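Local coordinates for protein aldehyde reductase YahK (Escherichia coli, PDB 1UUF) that reduces a wide range of aldehydes to their primary alcohols, strongly preferring NADPH to NADH, and binds two zinc ions per subunit, at residues A[169-174]-A[334-339]; A[52-57]-A[362-367]; A[100-105]-A[160-165]. All blocks are in the same frame, centred on the assembly; numbering follows the deposited sequence.

Contact 1: A[169-174]-A[334-339]; sequences QLAAVA and ADIEMI
Ile-336 CD1 lies against the backbone of the short helix 170-173, touching Ala-171 C at 3.6 Å and Ala-172 N at 3.7 Å. It also meets the methyl of Ala-171, whose CB is 3.7 Å from CD1. The end of Met-338 arrives at the same methyl, with CE 3.6 Å from Ala-171 CB, so two side chains of strand 336-339 meet on one alanine methyl. The approach of Ile-336 depends on its first torsion: with chi1 at 69°, CG1 sits between the backbone N and the carbonyl carbon, and the extended chain beyond it carries CD1 forward to the helix. Met-338 stays extended through chi2 and then turns at chi3 (-78°), which brings CE rather than SD to the alanine.

The one hydrogen bond across the contact is made by main chain. Ala-334 N gives its hydrogen to Ala-172 O over 2.9 Å, almost straight at 162°, and the donor is tilted from the carbonyl plane. Beside this bond, Ala-334 CB rests 3.5 Å from the same Ala-172 O.

One shell further out, Asp-335 turns from the helix and forms a salt bridge with Lys-212, while the backbone of the strand pairs with strand 359-363. Tyr-56 of strand 49-58 packs on both Ala-171 and Met-338.

With only methyls on Ala-171 and Ala-172, the end of Ile-336 lies directly on the helix backbone, while Met-338 stops at the Ala-171 methyl. The join combines apolar packing with a single backbone bond that ties Ala-172 of the helix to Ala-334.

Contact 2: A[52-57]-A[362-367]; sequences IEIAYC and IDNRTL
Cys-57 and Ile-362 exchange two main-chain hydrogen bonds as an antiparallel hydrogen-bonded pair: Ile-362 N to Cys-57 O at 2.8 Å, and the longer Cys-57 N to Ile-362 O at 3.2 Å, which uses a carbonyl lone pair. Beyond the strand end, Asn-364 N reaches Ala-55 O at 3.1 Å, a bent bond of 138°. A water also donates to Ala-55 O, 2.7 Å away, and ties it to Asp-363 OD1 and Arg-365 N. The other carboxylate oxygen, Asp-363 OD2, forms a salt bridge with Arg-365 NH1 (2.9 Å) and accepts a hydrogen bond from a second water, which is also bonded to Tyr-56 OH.

With CG anti to the backbone N (chi1 -173°), Asp-363 lays its carboxylate beside the Tyr-56 ring, planes 42° apart, with CE2 3.9 Å from OD1. Asn-364 lays its amide against Ile-54, CG2 meeting ND2 at 3.4 Å; that nitrogen is held by the carbonyls of Ser-150 and Gly-148.

Opposite Val-85 of strand 84-91, Ala-55 and Tyr-56 form a classic beta bulge. The pairing returns the C-terminal strand to the GroES-like catalytic domain, as in other zinc-containing alcohol dehydrogenases, with the Cys-57 side chain about 9 Å from the catalytic zinc.

Contact 3: A[100-105]-A[160-165]; sequences PGDLVG and VLRIRH
The antiparallel pairing of strands 103-106 and 161-162 belongs to the sheet of the GroES-like catalytic domain, and Gly-105 and Leu-161 are its hydrogen-bonded pair. Leu-161 N points almost straight at Gly-105 O (2.8 Å, 174°), and Gly-105 N returns a bond of 2.8 Å to Leu-161 O. A third bond carries the pairing further, from Ile-163 N to Leu-103 O at 3.0 Å. Between these lies the non-hydrogen-bonded pair of Val-104 and Arg-162.

Apolar side chains fill in around the backbone. Val-104 CB packs on Val-160 CG1 at 3.6 Å, the two side chains meeting at a slant. Leu-103 CB and Ile-163 CB come within 3.9 Å of each other, and Ile-163 sets CG1 over the face of the peptide between Val-104 and Gly-105. Outside the pair, Leu-170 of helix 170-173 covers both Leu-103 and Ile-163, while Leu-161 packs on helix 317-330.

The polar end of the contact is built round Arg-162. Its chain leaves extended and then bends at chi2 (66°), swinging the guanidinium over to Asp-102. Carboxylate and guanidinium lie stacked with their planes only 15° apart, so the salt bridge of OD1 with NH2 (3.5 Å) acts through charge alone: no N-H is aimed at the oxygen. Asp-102 OD2 is bonded instead to Ala-99 N, which helps to fix the carboxylate where it stacks. Against the opposite face lies the guanidinium of Arg-164, offset toward the rim, and the carboxylate would be expected to ease the crowding of two positive charges. At the edge, in the guanidinium plane, one water accepts from Leu-103 N at 2.9 Å and, more weakly, from Arg-162 NE.

All three contacts reach the same mixed sheet of the catalytic domain, with centres about 12 Å (1 and 2), about 15 Å (1 and 3) and about 14 Å (2 and 3) apart. Along the chain, contact 3 closes before contact 1 opens, and contact 2 spans both, joining strand 49-58 to the C-terminal strand 359-363. Helix 170-173 of contact 1 follows strand 161-162 of contact 3, and Val-173 packs on His-165 there. Ile-52 of contact 2 meets Val-104 and Val-160 of contact 3. The six-stranded parallel sheet of the Rossmann-type domain lies between the segments of contact 1 in sequence, so contacts 1 and 2 bring the chain back to the catalytic domain.

Contact 1: A[169-174]-A[334-339]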
ATOM      1  N   GLN A 169      -8.747   6.448 -36.903  1.00 17.66           N
ATOM      2  CA  GLN A 169      -8.005   5.855 -35.794  1.00 15.24           C
ATOM      3  C   GLN A 169      -8.849   5.008 -34.850  1.00 15.35           C
ATOM      4  O   GLN A 169      -8.359   4.572 -33.812  1.00 13.64           O
ATOM      5  CB  GLN A 169      -7.313   6.950 -34.985  1.00 17.21           C
ATOM      6  CG  GLN A 169      -5.992   7.409 -35.569  1.00 18.75           C
ATOM      7  CD  GLN A 169      -5.315   8.448 -34.700  1.00 20.96           C
ATOM      8  OE1 GLN A 169      -4.100   8.628 -34.763  1.00 23.78           O
ATOM      9  NE2 GLN A 169      -6.101   9.145 -33.890  1.00 19.60           N
ATOM     10  N   LEU A 170     -10.107   4.770 -35.208  1.00 13.84           N
ATOM     11  CA  LEU A 170     -11.004   3.991 -34.357  1.00 13.62           C
ATOM     12  C   LEU A 170     -10.451   2.676 -33.825  1.00 13.42           C
ATOM     13  O   LEU A 170     -10.550   2.400 -32.631  1.00 11.99           O
ATOM     14  CB  LEU A 170     -12.319   3.703 -35.084  1.00 15.34           C
ATOM     15  CG  LEU A 170     -13.503   4.598 -34.726  1.00 19.56           C
ATOM     16  CD1 LEU A 170     -14.761   4.005 -35.343  1.00 20.05           C
ATOM     17  CD2 LEU A 170     -13.660   4.696 -33.211  1.00 19.04           C
ATOM     18  N   ALA A 171      -9.884   1.859 -34.709  1.00 11.83           N
ATOM     19  CA  ALA A 171      -9.345   0.566 -34.300  1.00 12.54           C
ATOM     20  C   ALA A 171      -8.257   0.694 -33.243  1.00 12.26           C
ATOM     21  O   ALA A 171      -8.211  -0.090 -32.288  1.00 10.78           O
ATOM     22  CB  ALA A 171      -8.798  -0.178 -35.505  1.00 13.00           C
ATOM     23  N   ALA A 172      -7.381   1.679 -33.417  1.00  9.74           N
ATOM     24  CA  ALA A 172      -6.280   1.895 -32.482  1.00 11.17           C
ATOM     25  C   ALA A 172      -6.754   2.482 -31.157  1.00 12.14           C
ATOM     26  O   ALA A 172      -6.030   2.446 -30.160  1.00 11.94           O
ATOM     27  CB  ALA A 172      -5.229   2.800 -33.116  1.00 11.85           C
ATOM     28  N   VAL A 173      -7.968   3.029 -31.149  1.00 10.65           N
ATOM     29  CA  VAL A 173      -8.542   3.600 -29.933  1.00 10.90           C
ATOM     30  C   VAL A 173      -9.151   2.499 -29.055  1.00 11.90           C
ATOM     31  O   VAL A 173      -9.197   2.615 -27.829  1.00 10.87           O
ATOM     32  CB  VAL A 173      -9.650   4.626 -30.287  1.00 12.04           C
ATOM     33  CG1 VAL A 173     -10.416   5.035 -29.038  1.00 11.71           C
ATOM     34  CG2 VAL A 173      -9.025   5.845 -30.949  1.00  9.89           C
ATOM     35  N   ALA A 174      -9.600   1.423 -29.694  1.00 11.05           N
ATOM     36  CA  ALA A 174     -10.243   0.320 -28.993  1.00 10.20           C
ATOM     37  C   ALA A 174      -9.584  -0.132 -27.683  1.00  9.54           C
ATOM     38  O   ALA A 174     -10.237  -0.165 -26.644  1.00  9.17           O
ATOM     39  CB  ALA A 174     -10.407  -0.870 -29.943  1.00  9.84           C
ATOM     40  N   ALA A 334      -3.335   3.087 -29.216  1.00 11.70           N
ATOM     41  CA  ALA A 334      -2.588   1.867 -28.943  1.00 12.65           C
ATOM     42  C   ALA A 334      -1.911   1.400 -30.226  1.00 14.08           C
ATOM     43  O   ALA A 334      -2.351   1.748 -31.321  1.00 15.15           O
ATOM     44  CB  ALA A 334      -3.534   0.778 -28.441  1.00 12.98           C
ATOM     45  N   ASP A 335      -0.829   0.638 -30.087  1.00 14.13           N
ATOM     46  CA  ASP A 335      -0.137   0.081 -31.249  1.00 15.67           C
ATOM     47  C   ASP A 335      -0.831  -1.262 -31.413  1.00 14.62           C
ATOM     48  O   ASP A 335      -0.777  -2.104 -30.519  1.00 14.75           O
ATOM     49  CB  ASP A 335       1.351  -0.114 -30.963  1.00 17.85           C
ATOM     50  CG  ASP A 335       2.052   1.189 -30.638  1.00 19.80           C
ATOM     51  OD1 ASP A 335       1.673   2.227 -31.215  1.00 23.54           O
ATOM     52  OD2 ASP A 335       2.989   1.174 -29.814  1.00 21.91           O
ATOM     53  N   ILE A 336      -1.470  -1.467 -32.557  1.00 14.08           N
ATOM     54  CA  ILE A 336      -2.246  -2.683 -32.751  1.00 13.82           C
ATOM     55  C   ILE A 336      -1.938  -3.531 -33.968  1.00 15.05           C
ATOM     56  O   ILE A 336      -1.224  -3.118 -34.882  1.00 14.58           O
ATOM     57  CB  ILE A 336      -3.744  -2.337 -32.832  1.00 14.13           C
ATOM     58  CG1 ILE A 336      -4.026  -1.582 -34.139  1.00 15.50           C
ATOM     59  CG2 ILE A 336      -4.145  -1.453 -31.658  1.00 13.57           C
ATOM     60  CD1 ILE A 336      -5.498  -1.312 -34.403  1.00 15.51           C
ATOM     61  N   GLU A 337      -2.500  -4.736 -33.955  1.00 13.97           N
ATOM     62  CA  GLU A 337      -2.394  -5.665 -35.066  1.00 15.09           C
ATOM     63  C   GLU A 337      -3.826  -6.111 -35.294  1.00 15.14           C
ATOM     64  O   GLU A 337      -4.420  -6.782 -34.448  1.00 14.26           O
ATOM     65  CB  GLU A 337      -1.534  -6.880 -34.737  1.00 16.62           C
ATOM     66  CG  GLU A 337      -1.362  -7.785 -35.952  1.00 18.93           C
ATOM     67  CD  GLU A 337      -0.414  -8.933 -35.714  1.00 19.71           C
ATOM     68  OE1 GLU A 337       0.577  -8.739 -34.979  1.00 20.45           O
ATOM     69  OE2 GLU A 337      -0.653 -10.024 -36.281  1.00 21.25           O
ATOM     70  N   MET A 338      -4.384  -5.720 -36.433  1.00 14.80           N
ATOM     71  CA  MET A 338      -5.760  -6.059 -36.762  1.00 16.30           C
ATOM     72  C   MET A 338      -5.890  -7.518 -37.184  1.00 15.43           C
ATOM     73  O   MET A 338      -5.058  -8.032 -37.933  1.00 14.94           O
ATOM     74  CB  MET A 338      -6.256  -5.145 -37.881  1.00 19.61           C
ATOM     75  CG  MET A 338      -7.760  -5.136 -38.056  1.00 26.80           C
ATOM     76  SD  MET A 338      -8.273  -3.876 -39.233  1.00 35.71           S
ATOM     77  CE  MET A 338      -8.177  -2.409 -38.216  1.00 34.38           C
ATOM     78  N   ILE A 339      -6.930  -8.187 -36.693  1.00 13.04           N
ATOM     79  CA  ILE A 339      -7.155  -9.588 -37.037  1.00 13.89           C
ATOM     80  C   ILE A 339      -8.616  -9.825 -37.386  1.00 14.54           C
ATOM     81  O   ILE A 339      -9.472  -8.981 -37.121  1.00 13.04           O
ATOM     82  CB  ILE A 339      -6.780 -10.537 -35.865  1.00 14.03           C
ATOM     83  CG1 ILE A 339      -7.647 -10.233 -34.640  1.00 13.94           C
ATOM     84  CG2 ILE A 339      -5.305 -10.388 -35.518  1.00 14.46           C
ATOM     85  CD1 ILE A 339      -7.399 -11.172 -33.466  1.00 14.73           C
TER

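Contact 2: A[52-57]-A[362-367]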
ATOM      1  N   ILE A  52     -25.313   0.235 -30.382  1.00 14.28           N
ATOM      2  CA  ILE A  52     -24.037   0.439 -31.057  1.00 13.69           C
ATOM      3  C   ILE A  52     -23.648  -0.631 -32.067  1.00 14.02           C
ATOM      4  O   ILE A  52     -23.707  -1.825 -31.771  1.00 15.02           O
ATOM      5  CB  ILE A  52     -22.909   0.515 -30.003  1.00 12.86           C
ATOM      6  CG1 ILE A  52     -23.219   1.626 -28.999  1.00 11.88           C
ATOM      7  CG2 ILE A  52     -21.563   0.746 -30.675  1.00 14.23           C
ATOM      8  CD1 ILE A  52     -22.322   1.609 -27.779  1.00 14.45           C
ATOM      9  N   GLU A  53     -23.244  -0.192 -33.257  1.00 15.52           N
ATOM     10  CA  GLU A  53     -22.778  -1.095 -34.301  1.00 15.35           C
ATOM     11  C   GLU A  53     -21.276  -1.156 -34.036  1.00 14.97           C
ATOM     12  O   GLU A  53     -20.562  -0.175 -34.253  1.00 15.25           O
ATOM     13  CB  GLU A  53     -23.041  -0.500 -35.684  1.00 19.31           C
ATOM     14  CG  GLU A  53     -22.708  -1.424 -36.842  1.00 24.38           C
ATOM     15  CD  GLU A  53     -23.619  -2.637 -36.903  1.00 27.58           C
ATOM     16  OE1 GLU A  53     -24.847  -2.467 -36.752  1.00 29.12           O
ATOM     17  OE2 GLU A  53     -23.111  -3.759 -37.109  1.00 30.91           O
ATOM     18  N   ILE A  54     -20.804  -2.294 -33.545  1.00 14.60           N
ATOM     19  CA  ILE A  54     -19.392  -2.444 -33.214  1.00 12.45           C
ATOM     20  C   ILE A  54     -18.474  -2.512 -34.426  1.00 13.48           C
ATOM     21  O   ILE A  54     -18.660  -3.333 -35.325  1.00 14.20           O
ATOM     22  CB  ILE A  54     -19.172  -3.688 -32.331  1.00 12.76           C
ATOM     23  CG1 ILE A  54     -20.020  -3.571 -31.061  1.00 10.05           C
ATOM     24  CG2 ILE A  54     -17.701  -3.816 -31.957  1.00 11.61           C
ATOM     25  CD1 ILE A  54     -19.876  -4.747 -30.111  1.00 12.90           C
ATOM     26  N   ALA A  55     -17.474  -1.635 -34.444  1.00 12.44           N
ATOM     27  CA  ALA A  55     -16.524  -1.600 -35.545  1.00 11.78           C
ATOM     28  C   ALA A  55     -15.299  -2.433 -35.202  1.00 11.42           C
ATOM     29  O   ALA A  55     -14.840  -3.239 -36.014  1.00 10.86           O
ATOM     30  CB  ALA A  55     -16.116  -0.161 -35.844  1.00 12.40           C
ATOM     31  N   TYR A  56     -14.774  -2.241 -33.995  1.00 10.80           N
ATOM     32  CA  TYR A  56     -13.593  -2.976 -33.557  1.00 10.91           C
ATOM     33  C   TYR A  56     -13.656  -3.341 -32.083  1.00  9.99           C
ATOM     34  O   TYR A  56     -14.333  -2.682 -31.294  1.00 11.28           O
ATOM     35  CB  TYR A  56     -12.323  -2.150 -33.793  1.00 11.14           C
ATOM     36  CG  TYR A  56     -12.168  -1.659 -35.210  1.00 12.72           C
ATOM     37  CD1 TYR A  56     -12.615  -0.390 -35.582  1.00 14.02           C
ATOM     38  CD2 TYR A  56     -11.626  -2.483 -36.194  1.00 13.85           C
ATOM     39  CE1 TYR A  56     -12.525   0.044 -36.903  1.00 13.69           C
ATOM     40  CE2 TYR A  56     -11.533  -2.060 -37.517  1.00 14.12           C
ATOM     41  CZ  TYR A  56     -11.987  -0.798 -37.862  1.00 16.30           C
ATOM     42  OH  TYR A  56     -11.921  -0.385 -39.174  1.00 18.77           O
ATOM     43  N   CYS A  57     -12.942  -4.399 -31.718  1.00 10.87           N
ATOM     44  CA  CYS A  57     -12.888  -4.831 -30.329  1.00 10.62           C
ATOM     45  C   CYS A  57     -11.490  -5.337 -30.006  1.00 10.98           C
ATOM     46  O   CYS A  57     -10.996  -6.267 -30.643  1.00 11.33           O
ATOM     47  CB  CYS A  57     -13.911  -5.936 -30.049  1.00 11.68           C
ATOM     48  SG  CYS A  57     -14.006  -6.383 -28.281  1.00 12.83           S
ATOM     49  N   ILE A 362      -9.833  -6.899 -33.139  1.00 12.00           N
ATOM     50  CA  ILE A 362     -10.701  -7.586 -34.084  1.00 12.64           C
ATOM     51  C   ILE A 362     -11.436  -6.616 -35.005  1.00 12.97           C
ATOM     52  O   ILE A 362     -11.956  -5.591 -34.563  1.00 13.73           O
ATOM     53  CB  ILE A 362     -11.762  -8.424 -33.337  1.00 14.09           C
ATOM     54  CG1 ILE A 362     -11.074  -9.470 -32.462  1.00 14.72           C
ATOM     55  CG2 ILE A 362     -12.714  -9.075 -34.333  1.00 14.26           C
ATOM     56  CD1 ILE A 362     -11.948  -9.980 -31.335  1.00 18.50           C
ATOM     57  N   ASP A 363     -11.459  -6.948 -36.291  1.00 13.35           N
ATOM     58  CA  ASP A 363     -12.166  -6.155 -37.289  1.00 13.68           C
ATOM     59  C   ASP A 363     -13.533  -6.832 -37.280  1.00 14.41           C
ATOM     60  O   ASP A 363     -13.731  -7.835 -37.963  1.00 14.16           O
ATOM     61  CB  ASP A 363     -11.510  -6.337 -38.659  1.00 16.21           C
ATOM     62  CG  ASP A 363     -12.093  -5.422 -39.716  1.00 18.00           C
ATOM     63  OD1 ASP A 363     -13.241  -4.959 -39.556  1.00 19.14           O
ATOM     64  OD2 ASP A 363     -11.400  -5.175 -40.723  1.00 23.26           O
ATOM     65  N   ASN A 364     -14.466  -6.299 -36.495  1.00 14.34           N
ATOM     66  CA  ASN A 364     -15.785  -6.911 -36.374  1.00 14.59           C
ATOM     67  C   ASN A 364     -16.578  -7.062 -37.662  1.00 16.64           C
ATOM     68  O   ASN A 364     -17.514  -7.859 -37.725  1.00 16.15           O
ATOM     69  CB  ASN A 364     -16.611  -6.165 -35.326  1.00 14.80           C
ATOM     70  CG  ASN A 364     -16.032  -6.312 -33.936  1.00 15.17           C
ATOM     71  OD1 ASN A 364     -14.885  -5.933 -33.692  1.00 15.68           O
ATOM     72  ND2 ASN A 364     -16.814  -6.875 -33.017  1.00 13.19           N
ATOM     73  N   ARG A 365     -16.214  -6.306 -38.690  1.00 17.08           N
ATOM     74  CA  ARG A 365     -16.911  -6.420 -39.960  1.00 20.70           C
ATOM     75  C   ARG A 365     -16.707  -7.832 -40.515  1.00 20.71           C
ATOM     76  O   ARG A 365     -17.547  -8.346 -41.258  1.00 21.85           O
ATOM     77  CB  ARG A 365     -16.386  -5.365 -40.941  1.00 23.83           C
ATOM     78  CG  ARG A 365     -16.741  -5.608 -42.399  1.00 30.88           C
ATOM     79  CD  ARG A 365     -15.713  -6.513 -43.063  1.00 37.07           C
ATOM     80  NE  ARG A 365     -14.378  -5.919 -43.037  1.00 41.97           N
ATOM     81  CZ  ARG A 365     -13.276  -6.530 -43.461  1.00 43.14           C
ATOM     82  NH1 ARG A 365     -12.106  -5.908 -43.400  1.00 44.46           N
ATOM     83  NH2 ARG A 365     -13.343  -7.765 -43.941  1.00 45.61           N
ATOM     84  N   THR A 366     -15.601  -8.465 -40.131  1.00 19.61           N
ATOM     85  CA  THR A 366     -15.292  -9.812 -40.609  1.00 19.66           C
ATOM     86  C   THR A 366     -16.170 -10.902 -39.999  1.00 20.27           C
ATOM     87  O   THR A 366     -15.996 -12.086 -40.302  1.00 20.12           O
ATOM     88  CB  THR A 366     -13.816 -10.177 -40.357  1.00 19.47           C
ATOM     89  OG1 THR A 366     -13.571 -10.263 -38.947  1.00 18.83           O
ATOM     90  CG2 THR A 366     -12.901  -9.126 -40.972  1.00 20.26           C
ATOM     91  N   LEU A 367     -17.106 -10.513 -39.138  1.00 19.97           N
ATOM     92  CA  LEU A 367     -18.005 -11.488 -38.530  1.00 21.98           C
ATOM     93  C   LEU A 367     -18.944 -12.037 -39.597  1.00 25.31           C
ATOM     94  O   LEU A 367     -19.475 -13.139 -39.464  1.00 26.15           O
ATOM     95  CB  LEU A 367     -18.811 -10.843 -37.402  1.00 19.29           C
ATOM     96  CG  LEU A 367     -18.036 -10.714 -36.091  1.00 18.60           C
ATOM     97  CD1 LEU A 367     -18.770  -9.792 -35.140  1.00 17.43           C
ATOM     98  CD2 LEU A 367     -17.844 -12.096 -35.479  1.00 17.24           C
TER
HETATM   99  O   HOH W   1     -15.042  -3.280 -38.659  1.00 24.97           O
HETATM  100  O   HOH W   2     -11.966  -2.188 -41.146  1.00 48.77           O

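Contact 3: A[100-105]-A[160-165]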
ATOM      1  N   PRO A 100     -27.535   9.210 -33.201  1.00 19.99           N
ATOM      2  CA  PRO A 100     -27.086   8.316 -34.270  1.00 20.48           C
ATOM      3  C   PRO A 100     -25.918   8.944 -35.020  1.00 20.28           C
ATOM      4  O   PRO A 100     -25.925  10.146 -35.293  1.00 21.04           O
ATOM      5  CB  PRO A 100     -28.331   8.178 -35.143  1.00 19.53           C
ATOM      6  CG  PRO A 100     -29.437   8.265 -34.138  1.00 21.43           C
ATOM      7  CD  PRO A 100     -28.993   9.413 -33.264  1.00 21.21           C
ATOM      8  N   GLY A 101     -24.915   8.133 -35.340  1.00 19.62           N
ATOM      9  CA  GLY A 101     -23.754   8.633 -36.055  1.00 19.72           C
ATOM     10  C   GLY A 101     -22.540   8.880 -35.176  1.00 18.97           C
ATOM     11  O   GLY A 101     -21.409   8.901 -35.664  1.00 20.34           O
ATOM     12  N   ASP A 102     -22.763   9.070 -33.880  1.00 17.07           N
ATOM     13  CA  ASP A 102     -21.663   9.318 -32.950  1.00 16.47           C
ATOM     14  C   ASP A 102     -20.691   8.147 -32.851  1.00 15.75           C
ATOM     15  O   ASP A 102     -21.092   6.987 -32.930  1.00 14.75           O
ATOM     16  CB  ASP A 102     -22.191   9.598 -31.542  1.00 16.18           C
ATOM     17  CG  ASP A 102     -22.871  10.943 -31.420  1.00 18.34           C
ATOM     18  OD1 ASP A 102     -22.771  11.762 -32.359  1.00 17.43           O
ATOM     19  OD2 ASP A 102     -23.498  11.183 -30.365  1.00 19.28           O
ATOM     20  N   LEU A 103     -19.412   8.467 -32.683  1.00 14.54           N
ATOM     21  CA  LEU A 103     -18.384   7.449 -32.503  1.00 13.61           C
ATOM     22  C   LEU A 103     -18.347   7.248 -30.995  1.00 12.21           C
ATOM     23  O   LEU A 103     -18.167   8.206 -30.237  1.00 11.44           O
ATOM     24  CB  LEU A 103     -17.024   7.942 -33.003  1.00 14.40           C
ATOM     25  CG  LEU A 103     -16.913   8.169 -34.513  1.00 16.87           C
ATOM     26  CD1 LEU A 103     -15.503   8.625 -34.863  1.00 18.57           C
ATOM     27  CD2 LEU A 103     -17.249   6.879 -35.248  1.00 20.16           C
ATOM     28  N   VAL A 104     -18.535   6.008 -30.556  1.00 12.58           N
ATOM     29  CA  VAL A 104     -18.567   5.714 -29.129  1.00 10.56           C
ATOM     30  C   VAL A 104     -17.756   4.497 -28.728  1.00 10.19           C
ATOM     31  O   VAL A 104     -17.329   3.709 -29.568  1.00 10.74           O
ATOM     32  CB  VAL A 104     -20.010   5.474 -28.654  1.00 11.20           C
ATOM     33  CG1 VAL A 104     -20.806   6.773 -28.707  1.00 10.39           C
ATOM     34  CG2 VAL A 104     -20.665   4.412 -29.531  1.00 11.84           C
ATOM     35  N   GLY A 105     -17.562   4.352 -27.423  1.00 10.77           N
ATOM     36  CA  GLY A 105     -16.819   3.219 -26.915  1.00 10.32           C
ATOM     37  C   GLY A 105     -17.472   2.655 -25.670  1.00 10.48           C
ATOM     38  O   GLY A 105     -18.255   3.334 -25.001  1.00 10.78           O
ATOM     39  N   VAL A 160     -21.586   4.533 -21.721  1.00  9.96           N
ATOM     40  CA  VAL A 160     -21.084   4.644 -23.086  1.00 10.36           C
ATOM     41  C   VAL A 160     -20.198   5.881 -23.136  1.00 10.91           C
ATOM     42  O   VAL A 160     -20.574   6.933 -22.620  1.00 13.00           O
ATOM     43  CB  VAL A 160     -22.238   4.795 -24.098  1.00  9.92           C
ATOM     44  CG1 VAL A 160     -21.679   5.005 -25.506  1.00 11.68           C
ATOM     45  CG2 VAL A 160     -23.116   3.547 -24.066  1.00 12.22           C
ATOM     46  N   LEU A 161     -19.030   5.746 -23.755  1.00 11.27           N
ATOM     47  CA  LEU A 161     -18.066   6.844 -23.863  1.00 10.14           C
ATOM     48  C   LEU A 161     -18.067   7.459 -25.254  1.00  9.10           C
ATOM     49  O   LEU A 161     -18.379   6.789 -26.229  1.00 11.13           O
ATOM     50  CB  LEU A 161     -16.653   6.335 -23.561  1.00 10.84           C
ATOM     51  CG  LEU A 161     -16.308   5.781 -22.174  1.00 12.45           C
ATOM     52  CD1 LEU A 161     -16.624   6.824 -21.118  1.00 12.38           C
ATOM     53  CD2 LEU A 161     -17.079   4.495 -21.910  1.00 13.29           C
ATOM     54  N   ARG A 162     -17.698   8.735 -25.339  1.00 10.77           N
ATOM     55  CA  ARG A 162     -17.644   9.424 -26.624  1.00 11.59           C
ATOM     56  C   ARG A 162     -16.204   9.444 -27.136  1.00 11.98           C
ATOM     57  O   ARG A 162     -15.290   9.832 -26.406  1.00 12.00           O
ATOM     58  CB  ARG A 162     -18.146  10.866 -26.470  1.00 13.08           C
ATOM     59  CG  ARG A 162     -18.227  11.659 -27.775  1.00 15.86           C
ATOM     60  CD  ARG A 162     -19.275  11.071 -28.714  1.00 20.28           C
ATOM     61  NE  ARG A 162     -19.437  11.855 -29.937  1.00 21.57           N
ATOM     62  CZ  ARG A 162     -20.013  13.053 -29.991  1.00 21.24           C
ATOM     63  NH1 ARG A 162     -20.492  13.616 -28.890  1.00 22.06           N
ATOM     64  NH2 ARG A 162     -20.105  13.694 -31.150  1.00 21.48           N
ATOM     65  N   ILE A 163     -16.012   9.015 -28.382  1.00  9.80           N
ATOM     66  CA  ILE A 163     -14.689   9.005 -29.005  1.00 10.79           C
ATOM     67  C   ILE A 163     -14.513  10.298 -29.795  1.00 12.81           C
ATOM     68  O   ILE A 163     -15.364  10.652 -30.613  1.00 12.43           O
ATOM     69  CB  ILE A 163     -14.524   7.816 -29.975  1.00 11.00           C
ATOM     70  CG1 ILE A 163     -14.711   6.498 -29.220  1.00 14.12           C
ATOM     71  CG2 ILE A 163     -13.164   7.883 -30.666  1.00 10.89           C
ATOM     72  CD1 ILE A 163     -13.855   6.361 -27.984  1.00 15.13           C
ATOM     73  N   ARG A 164     -13.409  10.996 -29.539  1.00 13.62           N
ATOM     74  CA  ARG A 164     -13.114  12.259 -30.207  1.00 15.50           C
ATOM     75  C   ARG A 164     -11.968  12.146 -31.217  1.00 16.33           C
ATOM     76  O   ARG A 164     -11.655  13.110 -31.923  1.00 16.83           O
ATOM     77  CB  ARG A 164     -12.779  13.333 -29.167  1.00 15.32           C
ATOM     78  CG  ARG A 164     -13.941  13.700 -28.242  1.00 20.25           C
ATOM     79  CD  ARG A 164     -15.094  14.347 -29.003  1.00 24.32           C
ATOM     80  NE  ARG A 164     -16.173  14.763 -28.107  1.00 27.31           N
ATOM     81  CZ  ARG A 164     -17.270  15.407 -28.496  1.00 29.12           C
ATOM     82  NH1 ARG A 164     -17.445  15.721 -29.774  1.00 30.12           N
ATOM     83  NH2 ARG A 164     -18.195  15.740 -27.606  1.00 30.69           N
ATOM     84  N   HIS A 165     -11.341  10.976 -31.276  1.00 14.10           N
ATOM     85  CA  HIS A 165     -10.258  10.735 -32.227  1.00 14.67           C
ATOM     86  C   HIS A 165     -10.857  10.717 -33.630  1.00 15.43           C
ATOM     87  O   HIS A 165     -12.054  10.480 -33.795  1.00 16.37           O
ATOM     88  CB  HIS A 165      -9.625   9.361 -32.001  1.00 12.70           C
ATOM     89  CG  HIS A 165      -8.797   9.252 -30.761  1.00 12.38           C
ATOM     90  ND1 HIS A 165      -7.429   9.082 -30.797  1.00 14.67           N
ATOM     91  CD2 HIS A 165      -9.146   9.221 -29.454  1.00 10.12           C
ATOM     92  CE1 HIS A 165      -6.974   8.942 -29.563  1.00  9.42           C
ATOM     93  NE2 HIS A 165      -7.995   9.023 -28.730  1.00 15.05           N
TER
HETATM   94  O   HOH W   3     -18.644  11.275 -33.099  1.00 19.65           O